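Local structure of aldo-keto reductase family 1, member B4 (Aldose reductase) (4HBK) at residues E36-N41 with I46-L51. The protein probably reduces carbonyl compounds with an NADP cofactor, as an aldose reductase of the aldo/keto reductase family. Numbering follows the deposited sequence.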
loop_
_atom_site.group_PDB
_atom_site.type_symbol
_atom_site.label_atom_id
_atom_site.label_comp_id
_atom_site.label_asym_id
_atom_site.label_seq_id
_atom_site.Cartn_x
_atom_site.Cartn_y
_atom_site.Cartn_z
ATOM N N GLU A 36 17.306 7.524 0.785
ATOM C CA GLU A 36 17.117 7.249 -0.637
ATOM C C GLU A 36 15.915 6.374 -0.971
ATOM O O GLU A 36 15.616 5.414 -0.259
ATOM C CB GLU A 36 18.387 6.622 -1.225
ATOM C CG GLU A 36 19.573 7.581 -1.326
ATOM C CD GLU A 36 19.207 8.873 -2.048
ATOM O OE1 GLU A 36 19.348 8.930 -3.292
ATOM O OE2 GLU A 36 18.772 9.835 -1.374
ATOM N N PRO A 37 15.249 6.694 -2.091
ATOM C CA PRO A 37 14.151 5.899 -2.640
ATOM C C PRO A 37 14.634 4.481 -2.821
ATOM O O PRO A 37 15.818 4.271 -3.069
ATOM C CB PRO A 37 13.916 6.525 -4.018
ATOM C CG PRO A 37 14.453 7.913 -3.910
ATOM C CD PRO A 37 15.623 7.810 -2.978
ATOM N N LEU A 38 13.736 3.518 -2.687
ATOM C CA LEU A 38 14.092 2.136 -2.944
ATOM C C LEU A 38 14.097 1.865 -4.460
ATOM O O LEU A 38 13.218 2.329 -5.197
ATOM C CB LEU A 38 13.113 1.215 -2.224
ATOM C CG LEU A 38 13.710 0.199 -1.257
ATOM C CD1 LEU A 38 14.706 0.855 -0.306
ATOM C CD2 LEU A 38 12.602 -0.486 -0.493
ATOM N N LYS A 39 15.095 1.123 -4.922
ATOM C CA LYS A 39 15.196 0.778 -6.331
ATOM C C LYS A 39 14.446 -0.508 -6.605
ATOM O O LYS A 39 14.649 -1.522 -5.927
ATOM C CB LYS A 39 16.661 0.597 -6.714
ATOM C CG LYS A 39 16.951 0.593 -8.206
ATOM C CD LYS A 39 18.380 0.092 -8.428
ATOM C CE LYS A 39 19.043 0.728 -9.636
ATOM N NZ LYS A 39 20.490 0.351 -9.688
ATOM N N MET A 40 13.587 -0.483 -7.613
ATOM C CA MET A 40 12.737 -1.634 -7.875
ATOM C C MET A 40 13.344 -2.517 -8.951
ATOM O O MET A 40 14.296 -2.127 -9.615
ATOM C CB MET A 40 11.322 -1.179 -8.238
ATOM C CG MET A 40 10.597 -0.479 -7.081
ATOM S SD MET A 40 8.877 -0.059 -7.470
ATOM C CE MET A 40 9.121 1.118 -8.789
ATOM N N ASN A 41 12.796 -3.709 -9.136
ATOM C CA ASN A 41 13.413 -4.637 -10.079
ATOM C C ASN A 41 13.352 -4.196 -11.545
ATOM O O ASN A 41 13.974 -4.818 -12.402
ATOM C CB ASN A 41 12.869 -6.057 -9.901
ATOM C CG ASN A 41 11.361 -6.127 -10.027
ATOM O OD1 ASN A 41 10.711 -5.181 -10.475
ATOM N ND2 ASN A 41 10.798 -7.260 -9.636
ATOM N N ILE A 46 11.146 4.060 -5.842
ATOM C CA ILE A 46 9.973 4.438 -5.075
ATOM C C ILE A 46 10.370 5.037 -3.724
ATOM O O ILE A 46 11.155 4.443 -2.993
ATOM C CB ILE A 46 9.052 3.215 -4.861
ATOM C CG1 ILE A 46 7.804 3.602 -4.061
ATOM C CG2 ILE A 46 9.828 2.081 -4.192
ATOM C CD1 ILE A 46 6.740 2.508 -4.021
ATOM N N PRO A 47 9.820 6.216 -3.387
ATOM C CA PRO A 47 10.079 6.895 -2.110
ATOM C C PRO A 47 9.675 6.038 -0.918
ATOM O O PRO A 47 8.607 5.426 -0.940
ATOM C CB PRO A 47 9.191 8.136 -2.198
ATOM C CG PRO A 47 9.072 8.398 -3.681
ATOM C CD PRO A 47 8.948 7.018 -4.260
ATOM N N VAL A 48 10.515 5.989 0.112
ATOM C CA VAL A 48 10.304 5.028 1.196
ATOM C C VAL A 48 9.191 5.423 2.168
ATOM O O VAL A 48 8.821 4.636 3.050
ATOM C CB VAL A 48 11.604 4.739 1.979
ATOM C CG1 VAL A 48 12.603 3.983 1.094
ATOM C CG2 VAL A 48 12.213 6.022 2.495
ATOM N N ILE A 49 8.674 6.641 2.033
ATOM C CA ILE A 49 7.471 7.023 2.772
ATOM C C ILE A 49 6.467 7.680 1.830
ATOM O O ILE A 49 6.847 8.435 0.935
ATOM C CB ILE A 49 7.753 7.951 3.998
ATOM C CG1 ILE A 49 6.450 8.219 4.771
ATOM C CG2 ILE A 49 8.395 9.259 3.558
ATOM C CD1 ILE A 49 6.658 8.974 6.105
ATOM N N GLY A 50 5.191 7.357 2.022
ATOM C CA GLY A 50 4.127 7.951 1.243
ATOM C C GLY A 50 2.931 8.217 2.128
ATOM O O GLY A 50 2.815 7.631 3.209
ATOM N N LEU A 51 2.045 9.110 1.692
ATOM C CA LEU A 51 0.805 9.345 2.422
ATOM C C LEU A 51 -0.200 8.250 2.109
ATOM O O LEU A 51 -0.534 8.028 0.944
ATOM C CB LEU A 51 0.194 10.700 2.052
ATOM C CG LEU A 51 -1.159 10.985 2.715
ATOM C CD1 LEU A 51 -0.947 11.313 4.186
ATOM C CD2 LEU A 51 -1.904 12.119 2.022
#
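Leu38 and Ile46 face each other as an antiparallel hydrogen-bonded pair, exchanging both of their backbone bonds. Ile46 N reaches Leu38 O at 2.8 Å, with an N-H...O angle of 161°. The return bond from Leu38 N to Ile46 O is equally short at 2.8 Å but more bent, with an N-H...O angle of 144°.

Both side chains of the pair lie on the same face of this two-stranded sheet, where Ile46 CG2 packs against Leu38 CB at 3.9 Å. Ile46 CG2 also meets Met40, whose CG approaches it to 3.9 Å and SD to 4.0 Å, the two side chains crossing at about a right angle. With CG1 of Ile46 anti to the backbone N (chi1 -180°), CG2 is set between that N and the carbonyl carbon, on the side of segment 36-41, and so serves both Leu38 and Met40.

Beyond the pair, Val48 extends the apolar contact. Its CG1 touches Leu38 CD1 at 4.0 Å and also rests against the carbonyl oxygen of Glu36, while Pro37 CB lies against Ile46 O at 3.6 Å.

The short strands 38-39 and 45-46 form the N-terminal beta-hairpin that closes the bottom of the (beta/alpha)8 barrel in aldo/keto reductases. Leu38 and Ile46 both pack on Ile287 of strand 287-288, and Ile46 also meets His75 and Phe107 of strands 75-77 and 107-112. Past the hairpin, Val48 and Gly50 bond through their backbones to Val288, leading the chain into strand 51-52, the first of the barrel.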